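Local coordinates for eukaryotic translation initiation factor 2A (Schizosaccharomyces pombe, PDB 3WJ9), which probably directs initiator methionyl-tRNA to 40S ribosomal subunits for translation of certain mRNAs, and is represented here by its N-terminal beta-propeller portion, at residues A[145-150]-A[166-171]; A[185-190]-A[214-219]; A[316-321]-A[363-368]; A[324-329]-A[337-342]. All coordinates share one frame; numbering follows the deposited sequence.

Contact 1 of 4, residues A[145-150]-A[166-171]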
loop_
_atom_site.group_PDB
_atom_site.type_symbol
_atom_site.label_atom_id
_atom_site.label_comp_id
_atom_site.label_asym_id
_atom_site.label_seq_id
_atom_site.Cartn_x
_atom_site.Cartn_y
_atom_site.Cartn_z
ATOM N N ASN A 145 6.342 -8.982 -21.856
ATOM C CA ASN A 145 7.597 -9.640 -22.164
ATOM C C ASN A 145 8.760 -8.672 -22.052
ATOM O O ASN A 145 9.745 -8.789 -22.779
ATOM C CB ASN A 145 7.557 -10.248 -23.567
ATOM C CG ASN A 145 6.353 -11.142 -23.783
ATOM O OD1 ASN A 145 5.954 -11.892 -22.893
ATOM N ND2 ASN A 145 5.768 -11.067 -24.973
ATOM N N GLU A 146 8.657 -7.726 -21.130
ATOM C CA GLU A 146 9.765 -6.814 -20.882
ATOM C C GLU A 146 9.443 -5.907 -19.678
ATOM O O GLU A 146 8.277 -5.676 -19.353
ATOM C CB GLU A 146 10.154 -6.158 -22.202
ATOM C CG GLU A 146 11.336 -5.244 -22.140
ATOM C CD GLU A 146 11.684 -4.681 -23.491
ATOM O OE1 GLU A 146 10.961 -4.964 -24.471
ATOM O OE2 GLU A 146 12.691 -3.956 -23.566
ATOM N N VAL A 147 10.482 -5.390 -19.026
ATOM C CA VAL A 147 10.321 -4.490 -17.887
ATOM C C VAL A 147 11.281 -3.328 -18.146
ATOM O O VAL A 147 12.469 -3.539 -18.388
ATOM C CB VAL A 147 10.593 -5.087 -16.489
ATOM C CG1 VAL A 147 10.892 -3.992 -15.475
ATOM C CG2 VAL A 147 9.414 -5.937 -16.045
ATOM N N HIS A 148 10.758 -2.105 -18.104
ATOM C CA HIS A 148 11.561 -0.912 -18.365
ATOM C C HIS A 148 11.977 -0.193 -17.083
ATOM O O HIS A 148 11.225 -0.142 -16.112
ATOM C CB HIS A 148 10.797 0.060 -19.266
ATOM C CG HIS A 148 10.506 -0.483 -20.632
ATOM N ND1 HIS A 148 11.030 -1.673 -21.085
ATOM C CD2 HIS A 148 9.750 0.008 -21.642
ATOM C CE1 HIS A 148 10.605 -1.895 -22.319
ATOM N NE2 HIS A 148 9.830 -0.891 -22.679
ATOM N N PHE A 149 13.184 0.364 -17.096
ATOM C CA PHE A 149 13.689 1.160 -15.984
ATOM C C PHE A 149 13.981 2.579 -16.453
ATOM O O PHE A 149 14.384 2.788 -17.594
ATOM C CB PHE A 149 14.951 0.530 -15.389
ATOM C CG PHE A 149 14.715 -0.802 -14.739
ATOM C CD1 PHE A 149 14.656 -1.958 -15.499
ATOM C CD2 PHE A 149 14.559 -0.898 -13.367
ATOM C CE1 PHE A 149 14.439 -3.184 -14.905
ATOM C CE2 PHE A 149 14.344 -2.122 -12.767
ATOM C CZ PHE A 149 14.284 -3.266 -13.538
ATOM N N TYR A 150 13.774 3.551 -15.571
ATOM C CA TYR A 150 13.963 4.952 -15.925
ATOM C C TYR A 150 14.801 5.692 -14.890
ATOM O O TYR A 150 14.964 5.228 -13.765
ATOM C CB TYR A 150 12.611 5.658 -16.070
ATOM C CG TYR A 150 11.746 5.169 -17.211
ATOM C CD1 TYR A 150 11.056 3.967 -17.123
ATOM C CD2 TYR A 150 11.606 5.921 -18.371
ATOM C CE1 TYR A 150 10.262 3.521 -18.161
ATOM C CE2 TYR A 150 10.812 5.483 -19.414
ATOM C CZ TYR A 150 10.143 4.282 -19.303
ATOM O OH TYR A 150 9.352 3.841 -20.339
ATOM N N GLU A 166 11.756 -13.056 -20.683
ATOM C CA GLU A 166 10.593 -12.972 -21.561
ATOM C C GLU A 166 9.337 -13.531 -20.894
ATOM O O GLU A 166 9.417 -14.406 -20.029
ATOM C CB GLU A 166 10.884 -13.718 -22.872
ATOM C CG GLU A 166 9.685 -13.950 -23.788
ATOM C CD GLU A 166 10.082 -14.190 -25.234
ATOM O OE1 GLU A 166 11.287 -14.086 -25.548
ATOM O OE2 GLU A 166 9.189 -14.499 -26.055
ATOM N N GLY A 167 8.181 -13.009 -21.295
ATOM C CA GLY A 167 6.910 -13.517 -20.822
ATOM C C GLY A 167 6.615 -13.105 -19.397
ATOM O O GLY A 167 6.072 -13.884 -18.623
ATOM N N ILE A 168 6.982 -11.877 -19.052
ATOM C CA ILE A 168 6.713 -11.337 -17.724
ATOM C C ILE A 168 5.250 -10.967 -17.534
ATOM O O ILE A 168 4.711 -10.156 -18.289
ATOM C CB ILE A 168 7.543 -10.069 -17.442
ATOM C CG1 ILE A 168 9.040 -10.380 -17.436
ATOM C CG2 ILE A 168 7.099 -9.432 -16.131
ATOM C CD1 ILE A 168 9.915 -9.163 -17.704
ATOM N N SER A 169 4.614 -11.492 -16.484
ATOM C CA SER A 169 3.241 -11.089 -16.136
ATOM C C SER A 169 3.121 -9.981 -15.068
ATOM O O SER A 169 2.377 -9.018 -15.247
ATOM C CB SER A 169 2.422 -12.308 -15.708
ATOM O OG SER A 169 1.232 -11.916 -15.049
ATOM N N ASP A 170 3.860 -10.127 -13.969
ATOM C CA ASP A 170 3.997 -9.100 -12.932
ATOM C C ASP A 170 5.405 -9.023 -12.334
ATOM O O ASP A 170 6.196 -9.956 -12.457
ATOM C CB ASP A 170 2.991 -9.346 -11.803
ATOM C CG ASP A 170 1.589 -9.595 -12.313
ATOM O OD1 ASP A 170 1.269 -9.111 -13.420
ATOM O OD2 ASP A 170 0.807 -10.272 -11.609
ATOM N N PHE A 171 5.697 -7.902 -11.678
ATOM C CA PHE A 171 7.003 -7.653 -11.064
ATOM C C PHE A 171 6.868 -6.824 -9.782
ATOM O O PHE A 171 5.796 -6.297 -9.498
ATOM C CB PHE A 171 7.919 -6.929 -12.051
ATOM C CG PHE A 171 7.640 -5.458 -12.154
ATOM C CD1 PHE A 171 6.471 -5.007 -12.738
ATOM C CD2 PHE A 171 8.539 -4.526 -11.663
ATOM C CE1 PHE A 171 6.199 -3.657 -12.830
ATOM C CE2 PHE A 171 8.274 -3.174 -11.756
ATOM C CZ PHE A 171 7.102 -2.738 -12.340
#

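Contact 2 of 4, residues A[185-190]-A[214-219]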
loop_
_atom_site.group_PDB
_atom_site.type_symbol
_atom_site.label_atom_id
_atom_site.label_comp_id
_atom_site.label_asym_id
_atom_site.label_seq_id
_atom_site.Cartn_x
_atom_site.Cartn_y
_atom_site.Cartn_z
ATOM N N ILE A 185 6.782 -14.941 -14.006
ATOM C CA ILE A 185 6.378 -15.418 -15.330
ATOM C C ILE A 185 5.219 -16.408 -15.219
ATOM O O ILE A 185 5.356 -17.444 -14.579
ATOM C CB ILE A 185 7.556 -16.100 -16.071
ATOM C CG1 ILE A 185 8.768 -15.166 -16.145
ATOM C CG2 ILE A 185 7.130 -16.575 -17.455
ATOM C CD1 ILE A 185 9.793 -15.404 -15.054
ATOM N N PRO A 186 4.078 -16.097 -15.855
ATOM C CA PRO A 186 2.876 -16.927 -15.712
ATOM C C PRO A 186 3.006 -18.264 -16.437
ATOM O O PRO A 186 3.803 -18.384 -17.366
ATOM C CB PRO A 186 1.784 -16.064 -16.344
ATOM C CG PRO A 186 2.501 -15.284 -17.383
ATOM C CD PRO A 186 3.877 -15.008 -16.826
ATOM N N GLU A 187 2.221 -19.250 -16.009
ATOM C CA GLU A 187 2.290 -20.605 -16.552
ATOM C C GLU A 187 1.876 -20.679 -18.018
ATOM O O GLU A 187 0.837 -20.147 -18.406
ATOM C CB GLU A 187 1.410 -21.550 -15.729
ATOM C CG GLU A 187 1.219 -22.926 -16.354
ATOM C CD GLU A 187 -0.049 -23.615 -15.885
ATOM O OE1 GLU A 187 -0.003 -24.327 -14.860
ATOM O OE2 GLU A 187 -1.095 -23.438 -16.543
ATOM N N LYS A 188 2.688 -21.352 -18.826
ATOM C CA LYS A 188 2.333 -21.605 -20.217
ATOM C C LYS A 188 2.398 -23.098 -20.530
ATOM O O LYS A 188 2.578 -23.919 -19.634
ATOM C CB LYS A 188 3.246 -20.821 -21.164
ATOM C CG LYS A 188 4.676 -21.328 -21.237
ATOM C CD LYS A 188 5.425 -20.655 -22.377
ATOM C CE LYS A 188 6.883 -21.073 -22.421
ATOM N NZ LYS A 188 7.356 -21.250 -23.822
ATOM N N LYS A 189 2.242 -23.441 -21.803
ATOM C CA LYS A 189 2.269 -24.834 -22.230
ATOM C C LYS A 189 3.657 -25.448 -22.073
ATOM O O LYS A 189 4.657 -24.859 -22.481
ATOM C CB LYS A 189 1.808 -24.948 -23.683
ATOM C CG LYS A 189 1.753 -26.369 -24.221
ATOM C CD LYS A 189 1.287 -26.376 -25.668
ATOM C CE LYS A 189 1.407 -27.755 -26.295
ATOM N NZ LYS A 189 0.529 -28.753 -25.626
ATOM N N GLY A 190 3.707 -26.632 -21.470
ATOM C CA GLY A 190 4.953 -27.355 -21.296
ATOM C C GLY A 190 5.929 -26.676 -20.357
ATOM O O GLY A 190 7.110 -27.019 -20.324
ATOM N N LYS A 214 1.344 -25.094 -11.298
ATOM C CA LYS A 214 -0.055 -24.768 -11.072
ATOM C C LYS A 214 -0.173 -23.322 -10.616
ATOM O O LYS A 214 -0.969 -23.001 -9.738
ATOM C CB LYS A 214 -0.674 -25.714 -10.042
ATOM C CG LYS A 214 -0.823 -27.144 -10.527
ATOM C CD LYS A 214 -1.080 -28.096 -9.374
ATOM C CE LYS A 214 -2.362 -27.743 -8.642
ATOM N NZ LYS A 214 -2.608 -28.671 -7.506
ATOM N N ALA A 215 0.644 -22.455 -11.203
ATOM C CA ALA A 215 0.697 -21.063 -10.780
ATOM C C ALA A 215 0.385 -20.113 -11.927
ATOM O O ALA A 215 1.188 -19.936 -12.843
ATOM C CB ALA A 215 2.058 -20.746 -10.184
ATOM N N ASP A 216 -0.795 -19.509 -11.869
ATOM C CA ASP A 216 -1.199 -18.522 -12.859
ATOM C C ASP A 216 -0.913 -17.122 -12.335
ATOM O O ASP A 216 -0.676 -16.191 -13.103
ATOM C CB ASP A 216 -2.684 -18.672 -13.192
ATOM C CG ASP A 216 -3.121 -20.123 -13.265
ATOM O OD1 ASP A 216 -2.377 -20.943 -13.844
ATOM O OD2 ASP A 216 -4.207 -20.443 -12.738
ATOM N N LYS A 217 -0.935 -16.990 -11.012
ATOM C CA LYS A 217 -0.754 -15.703 -10.354
ATOM C C LYS A 217 0.386 -15.741 -9.345
ATOM O O LYS A 217 1.025 -16.776 -9.152
ATOM C CB LYS A 217 -2.044 -15.278 -9.650
ATOM C CG LYS A 217 -3.273 -15.251 -10.539
ATOM C CD LYS A 217 -3.104 -14.288 -11.699
ATOM C CE LYS A 217 -4.441 -13.991 -12.359
ATOM N NZ LYS A 217 -5.160 -15.232 -12.761
ATOM N N VAL A 218 0.625 -14.605 -8.695
ATOM C CA VAL A 218 1.674 -14.497 -7.689
ATOM C C VAL A 218 1.435 -13.268 -6.810
ATOM O O VAL A 218 0.605 -12.418 -7.134
ATOM C CB VAL A 218 3.073 -14.410 -8.343
ATOM C CG1 VAL A 218 3.393 -12.976 -8.732
ATOM C CG2 VAL A 218 4.141 -14.970 -7.416
ATOM N N GLN A 219 2.152 -13.184 -5.693
ATOM C CA GLN A 219 2.101 -12.007 -4.832
ATOM C C GLN A 219 3.447 -11.796 -4.144
ATOM O O GLN A 219 3.943 -12.681 -3.449
ATOM C CB GLN A 219 0.982 -12.142 -3.797
ATOM C CG GLN A 219 0.674 -10.866 -3.036
ATOM C CD GLN A 219 -0.694 -10.898 -2.383
ATOM O OE1 GLN A 219 -1.458 -11.844 -2.568
ATOM N NE2 GLN A 219 -1.013 -9.859 -1.620
#

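Contact 3 of 4, residues A[316-321]-A[363-368]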
loop_
_atom_site.group_PDB
_atom_site.type_symbol
_atom_site.label_atom_id
_atom_site.label_comp_id
_atom_site.label_asym_id
_atom_site.label_seq_id
_atom_site.Cartn_x
_atom_site.Cartn_y
_atom_site.Cartn_z
ATOM N N ILE A 316 -2.025 -6.673 11.477
ATOM C CA ILE A 316 -1.278 -5.427 11.297
ATOM C C ILE A 316 -0.216 -5.246 12.382
ATOM O O ILE A 316 -0.499 -5.408 13.569
ATOM C CB ILE A 316 -2.209 -4.188 11.307
ATOM C CG1 ILE A 316 -3.303 -4.310 10.244
ATOM C CG2 ILE A 316 -1.406 -2.915 11.080
ATOM C CD1 ILE A 316 -4.320 -3.188 10.273
ATOM N N PHE A 317 1.005 -4.916 11.972
ATOM C CA PHE A 317 2.068 -4.592 12.917
ATOM C C PHE A 317 2.107 -3.088 13.170
ATOM O O PHE A 317 1.872 -2.291 12.260
ATOM C CB PHE A 317 3.427 -5.073 12.402
ATOM C CG PHE A 317 3.614 -6.565 12.463
ATOM C CD1 PHE A 317 3.139 -7.378 11.449
ATOM C CD2 PHE A 317 4.271 -7.152 13.531
ATOM C CE1 PHE A 317 3.315 -8.747 11.496
ATOM C CE2 PHE A 317 4.450 -8.521 13.588
ATOM C CZ PHE A 317 3.969 -9.321 12.569
ATOM N N SER A 318 2.395 -2.700 14.408
ATOM C CA SER A 318 2.562 -1.291 14.745
ATOM C C SER A 318 3.857 -0.769 14.132
ATOM O O SER A 318 4.817 -1.525 13.985
ATOM C CB SER A 318 2.573 -1.089 16.262
ATOM O OG SER A 318 3.665 -1.771 16.859
ATOM N N PRO A 319 3.877 0.518 13.752
ATOM C CA PRO A 319 5.059 1.178 13.189
ATOM C C PRO A 319 6.307 1.019 14.055
ATOM O O PRO A 319 7.413 0.933 13.522
ATOM C CB PRO A 319 4.633 2.644 13.121
ATOM C CG PRO A 319 3.174 2.582 12.909
ATOM C CD PRO A 319 2.698 1.399 13.713
ATOM N N ASN A 320 6.130 0.978 15.372
ATOM C CA ASN A 320 7.261 0.830 16.282
ATOM C C ASN A 320 7.656 -0.633 16.469
ATOM O O ASN A 320 8.524 -0.948 17.283
ATOM C CB ASN A 320 6.947 1.474 17.637
ATOM C CG ASN A 320 5.907 0.704 18.434
ATOM O OD1 ASN A 320 5.149 -0.097 17.887
ATOM N ND2 ASN A 320 5.866 0.949 19.739
ATOM N N SER A 321 7.001 -1.513 15.714
ATOM C CA SER A 321 7.261 -2.952 15.755
ATOM C C SER A 321 7.088 -3.563 17.143
ATOM O O SER A 321 7.628 -4.633 17.422
ATOM C CB SER A 321 8.671 -3.258 15.240
ATOM O OG SER A 321 8.767 -3.029 13.846
ATOM N N PRO A 363 1.157 7.137 13.441
ATOM C CA PRO A 363 2.603 7.106 13.188
ATOM C C PRO A 363 3.445 6.705 14.401
ATOM O O PRO A 363 4.438 5.996 14.247
ATOM C CB PRO A 363 2.903 8.549 12.781
ATOM C CG PRO A 363 1.665 8.982 12.086
ATOM C CD PRO A 363 0.518 8.293 12.785
ATOM N N ASP A 364 3.039 7.140 15.590
ATOM C CA ASP A 364 3.808 6.876 16.800
ATOM C C ASP A 364 3.372 5.591 17.500
ATOM O O ASP A 364 3.805 5.312 18.620
ATOM C CB ASP A 364 3.696 8.062 17.762
ATOM C CG ASP A 364 2.277 8.293 18.243
ATOM O OD1 ASP A 364 1.333 7.967 17.495
ATOM O OD2 ASP A 364 2.106 8.809 19.368
ATOM N N SER A 365 2.506 4.827 16.836
ATOM C CA SER A 365 2.035 3.527 17.325
ATOM C C SER A 365 1.275 3.606 18.647
ATOM O O SER A 365 1.035 2.584 19.290
ATOM C CB SER A 365 3.210 2.555 17.486
ATOM O OG SER A 365 4.079 2.603 16.370
ATOM N N GLN A 366 0.893 4.812 19.053
ATOM C CA GLN A 366 0.233 4.987 20.339
ATOM C C GLN A 366 -1.279 5.043 20.206
ATOM O O GLN A 366 -2.003 4.705 21.141
ATOM C CB GLN A 366 0.741 6.250 21.033
ATOM C CG GLN A 366 2.234 6.230 21.293
ATOM C CD GLN A 366 2.687 4.935 21.938
ATOM O OE1 GLN A 366 2.076 4.457 22.895
ATOM N NE2 GLN A 366 3.756 4.354 21.409
ATOM N N PHE A 367 -1.759 5.474 19.047
ATOM C CA PHE A 367 -3.196 5.558 18.834
ATOM C C PHE A 367 -3.639 4.575 17.759
ATOM O O PHE A 367 -2.814 3.894 17.146
ATOM C CB PHE A 367 -3.605 6.984 18.458
ATOM C CG PHE A 367 -3.109 8.036 19.416
ATOM C CD1 PHE A 367 -2.956 7.758 20.767
ATOM C CD2 PHE A 367 -2.804 9.307 18.964
ATOM C CE1 PHE A 367 -2.508 8.727 21.644
ATOM C CE2 PHE A 367 -2.354 10.278 19.836
ATOM C CZ PHE A 367 -2.206 9.989 21.175
ATOM N N LEU A 368 -4.947 4.502 17.541
ATOM C CA LEU A 368 -5.501 3.580 16.563
ATOM C C LEU A 368 -6.745 4.177 15.925
ATOM O O LEU A 368 -7.672 4.584 16.620
ATOM C CB LEU A 368 -5.829 2.237 17.220
ATOM C CG LEU A 368 -6.336 1.132 16.297
ATOM C CD1 LEU A 368 -5.257 0.777 15.289
ATOM C CD2 LEU A 368 -6.742 -0.094 17.099
#

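Contact 4 of 4, residues A[324-329]-A[337-342]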
loop_
_atom_site.group_PDB
_atom_site.type_symbol
_atom_site.label_atom_id
_atom_site.label_comp_id
_atom_site.label_asym_id
_atom_site.label_seq_id
_atom_site.Cartn_x
_atom_site.Cartn_y
_atom_site.Cartn_z
ATOM N N ILE A 324 1.086 -5.801 17.936
ATOM C CA ILE A 324 0.537 -6.598 16.845
ATOM C C ILE A 324 -0.989 -6.600 16.904
ATOM O O ILE A 324 -1.578 -6.956 17.924
ATOM C CB ILE A 324 1.067 -8.048 16.883
ATOM C CG1 ILE A 324 2.598 -8.056 16.916
ATOM C CG2 ILE A 324 0.557 -8.832 15.690
ATOM C CD1 ILE A 324 3.207 -9.442 16.968
ATOM N N LEU A 325 -1.622 -6.194 15.805
ATOM C CA LEU A 325 -3.076 -6.083 15.749
ATOM C C LEU A 325 -3.694 -7.295 15.059
ATOM O O LEU A 325 -3.134 -7.827 14.101
ATOM C CB LEU A 325 -3.479 -4.789 15.029
ATOM C CG LEU A 325 -4.952 -4.373 14.971
ATOM C CD1 LEU A 325 -5.056 -2.861 14.981
ATOM C CD2 LEU A 325 -5.638 -4.929 13.732
ATOM N N LEU A 326 -4.849 -7.731 15.550
ATOM C CA LEU A 326 -5.551 -8.856 14.947
ATOM C C LEU A 326 -7.049 -8.572 14.906
ATOM O O LEU A 326 -7.700 -8.475 15.946
ATOM C CB LEU A 326 -5.263 -10.146 15.716
ATOM C CG LEU A 326 -5.716 -11.439 15.039
ATOM C CD1 LEU A 326 -5.083 -11.578 13.665
ATOM C CD2 LEU A 326 -5.396 -12.650 15.900
ATOM N N ALA A 327 -7.593 -8.436 13.701
ATOM C CA ALA A 327 -8.972 -7.992 13.545
ATOM C C ALA A 327 -9.761 -8.826 12.544
ATOM O O ALA A 327 -9.206 -9.658 11.828
ATOM C CB ALA A 327 -8.996 -6.529 13.132
ATOM N N GLY A 328 -11.067 -8.585 12.507
ATOM C CA GLY A 328 -11.953 -9.240 11.563
ATOM C C GLY A 328 -12.761 -8.221 10.784
ATOM O O GLY A 328 -13.647 -7.569 11.335
ATOM N N PHE A 329 -12.448 -8.078 9.498
ATOM C CA PHE A 329 -13.117 -7.098 8.645
ATOM C C PHE A 329 -13.925 -7.768 7.535
ATOM O O PHE A 329 -13.827 -8.976 7.325
ATOM C CB PHE A 329 -12.097 -6.139 8.021
ATOM C CG PHE A 329 -11.277 -5.368 9.021
ATOM C CD1 PHE A 329 -11.773 -5.069 10.281
ATOM C CD2 PHE A 329 -10.010 -4.923 8.684
ATOM C CE1 PHE A 329 -11.012 -4.353 11.188
ATOM C CE2 PHE A 329 -9.245 -4.208 9.583
ATOM C CZ PHE A 329 -9.745 -3.923 10.837
ATOM N N ASP A 337 -8.087 -7.089 18.423
ATOM C CA ASP A 337 -7.189 -7.440 19.517
ATOM C C ASP A 337 -5.798 -6.869 19.259
ATOM O O ASP A 337 -5.359 -6.790 18.112
ATOM C CB ASP A 337 -7.114 -8.959 19.692
ATOM C CG ASP A 337 -8.428 -9.560 20.142
ATOM O OD1 ASP A 337 -9.278 -8.806 20.657
ATOM O OD2 ASP A 337 -8.610 -10.787 19.987
ATOM N N ILE A 338 -5.107 -6.467 20.323
ATOM C CA ILE A 338 -3.749 -5.943 20.191
ATOM C C ILE A 338 -2.779 -6.685 21.109
ATOM O O ILE A 338 -2.951 -6.711 22.328
ATOM C CB ILE A 338 -3.689 -4.432 20.492
ATOM C CG1 ILE A 338 -4.497 -3.653 19.451
ATOM C CG2 ILE A 338 -2.249 -3.948 20.503
ATOM C CD1 ILE A 338 -4.438 -2.154 19.627
ATOM N N PHE A 339 -1.758 -7.286 20.504
ATOM C CA PHE A 339 -0.785 -8.093 21.231
ATOM C C PHE A 339 0.580 -7.408 21.276
ATOM O O PHE A 339 0.860 -6.513 20.479
ATOM C CB PHE A 339 -0.668 -9.479 20.595
ATOM C CG PHE A 339 -1.968 -10.236 20.551
ATOM C CD1 PHE A 339 -2.865 -10.050 19.510
ATOM C CD2 PHE A 339 -2.294 -11.129 21.556
ATOM C CE1 PHE A 339 -4.060 -10.743 19.475
ATOM C CE2 PHE A 339 -3.485 -11.824 21.527
ATOM C CZ PHE A 339 -4.369 -11.632 20.485
ATOM N N ASP A 340 1.424 -7.837 22.210
ATOM C CA ASP A 340 2.706 -7.181 22.453
ATOM C C ASP A 340 3.866 -8.165 22.334
ATOM O O ASP A 340 4.038 -9.034 23.185
ATOM C CB ASP A 340 2.704 -6.529 23.841
ATOM C CG ASP A 340 3.862 -5.565 24.048
ATOM O OD1 ASP A 340 4.988 -5.851 23.592
ATOM O OD2 ASP A 340 3.642 -4.511 24.681
ATOM N N ALA A 341 4.667 -8.006 21.284
ATOM C CA ALA A 341 5.833 -8.855 21.061
ATOM C C ALA A 341 6.837 -8.747 22.206
ATOM O O ALA A 341 7.498 -9.723 22.560
ATOM C CB ALA A 341 6.501 -8.496 19.744
ATOM N N ALA A 342 6.943 -7.557 22.786
ATOM C CA ALA A 342 7.916 -7.312 23.843
ATOM C C ALA A 342 7.506 -7.923 25.189
ATOM O O ALA A 342 8.364 -8.212 26.024
ATOM C CB ALA A 342 8.154 -5.814 23.994
#

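Contact 1 of 4, residues A[145-150]-A[166-171]
Val147 and Ile168 make the central apolar contact between two neighbouring blades of the beta-propeller, one built from strands 131-132 to 161-162 and the other from strands 170-173 to 206-212. The CG2 methyl of Val147 lies 3.7 Å from CD1 of Ile168, and the two side chains cross at about a right angle. The isoleucine reaches that far because its CG1 branch stands anti to the carbonyl carbon (chi1 -64°) and its chain is extended beyond it (chi2 158°). The same CD1 methyl also rests against the backbone of Glu146, 3.8 Å from Glu146 C. Val147 CG2 has a second neighbour in the ring of Phe171, whose CG it approaches obliquely at 4.3 Å, so a single methyl bridges two apolar residues of the next blade. Branched aliphatic residues suit this place, since they fill a seam between sheets and bring no polar group that would need a partner.

In the second shell, Leu142 of strand 138-143 touches both Val147 and Ile168, while Val183 of strand 180-185 touches both Ile168 and Phe171. Strands from both blades thus add to the cluster. Toward the surface the contact passes to backbone. Asn145 and Gly167 bring their CA atoms to 4.2 Å, and both have positive phi, a conformation that glycine adopts easily and asparagine tolerates better than most residues. Asn145 CA also lies 3.9 Å from Ile168 N.

Contact 2 of 4, residues A[185-190]-A[214-219]
Pro186 and Asp216 are the residues whose CA atoms come nearest, 5.2 Å apart, between two irregular loops on the surface of the beta-propeller. The loop 185-190 joins strands 180-185 and 193-199 within a blade, and 214-219 leads from that blade's last strand, 206-212, toward strand 220-222. A weak hydrogen bond links them, from Glu187 N to Ala215 O at 3.4 Å, bent to 134° at the hydrogen. Proline, which has no N-H to donate, contributes an apolar edge instead, with its CB 4.1 Å from Asp216 O.

Glu187 supplies most of the side-chain contact, and its CB lies 3.3 Å from Ala215 O. Its CG stands anti to the backbone N (chi1 170°), which carries the chain across so that OE1 comes 3.8 Å from Lys214 CA and meets the lysine's backbone. Ala215 is buried, and its small methyl fits against Ala193 and Thr233 of the flanking strands. The charges are not complementary here: Glu187 and Asp216 lie side by side and point the same way, an arrangement probably tolerated because both residues are exposed and water can screen them. Their carboxylate planes are turned 76° apart, with Glu187 OE2 3.9 Å from Asp216 OD1.

Contact 3 of 4, residues A[316-321]-A[363-368]
Ser318, the first residue of 316-321 to meet the other segment, packs its CB 3.9 Å from CB of Ser365, joining a turn of WD repeat 3 to the loop before strand 367-372 in WD repeat 4 of the propeller. It also opens a type I beta turn, closed by Ser321 N on Ser318 O. Pro319, whose restricted phi suits the second position of such a turn, lays its ring against the other loop, with CB 3.5 Å from Pro363 O. At Asn320 the contact becomes polar: the backbone N donates to Ser365 OG at 2.8 Å, with an angle of 133° at the hydrogen. The side chain of Asn320, with CG lying between the backbone N and the carbonyl carbon (chi1 70°), turns OD1 back to accept from Arg322 N, while CG lies 3.4 Å from Ser365 CB. Replacing Asn320 by alanine would probably leave Arg322 N without this acceptor and open a gap beside Ser365 CB. Within 363-368, Gln366 NE2 donates to Asp364 O, lying in the carbonyl plane. A small hydroxyl suits the buried place of Ser365, close to Pro319 and Asn320, and the bond from Asn320 N gives its oxygen a donor.

Contact 4 of 4, residues A[324-329]-A[337-342]
Ile324 and Phe339 form an antiparallel hydrogen-bonded pair, joined in both directions. Ile324 N donates to Phe339 O at 2.7 Å, and Phe339 N returns an almost straight bond to Ile324 O, 176° at the hydrogen and in the carbonyl plane. Leu326 and Asp337 repeat the pattern, with Leu326 N to Asp337 O at 2.8 Å and Asp337 N to Leu326 O at 2.9 Å. Between them Leu325 and Ile338 are a non-hydrogen-bonded pair, their CA atoms 4.5 Å apart. Weaker CA-H...O contacts fill in the pattern: Ile338 CA lies 3.3 Å from Ile324 O, so that oxygen receives both an N-H and a C-H.

The apolar contacts lie mainly on the face shared by Ile324, Leu326 and Phe339. The phenylalanine CG is anti to the carbonyl carbon (chi1 -58°), which lays the ring along the neighbouring strand. Its edge, not its face, meets Leu326, with CE1 4.0 Å from CB. Beta-branched and aromatic residues suit such extended strands.

The charged member of that face is Asp337, a buried carboxylate whose partners lie outside the hairpin. OD2 forms a salt bridge with Arg312 and OD1 a hydrogen bond with Thr350, which probably offsets part of the cost of burying the charge.

These strands are the middle pair of a four-stranded propeller blade in WD repeat 3, flanked by strands 314-317 and 346-352. On the other face, Leu325 packs on Cys359 and Phe361 of strand 358-361 in the next blade.

Overall arrangement
The four contacts fall into two pairs that do not touch, the nearest atoms of contacts 2 and 3 being about 13 Å apart. Contacts 1 and 2 touch, since Gly167 O packs 3.1 Å from CD of Pro186. Contacts 3 and 4 have centres about 11 Å apart: 316-321 lies in the same sheet as contact 4, where Ile316 O and Leu325 N, 2.6 Å apart, form a probable hydrogen bond, while 363-368 belongs to the next blade and its Leu368 packs on Leu325 and Ile338. Contacts 1 and 3, with centres about 35 Å apart on opposite sides of the chain's centre, each join neighbouring blades; contact 4 is inside one blade, and contact 2 joins loops.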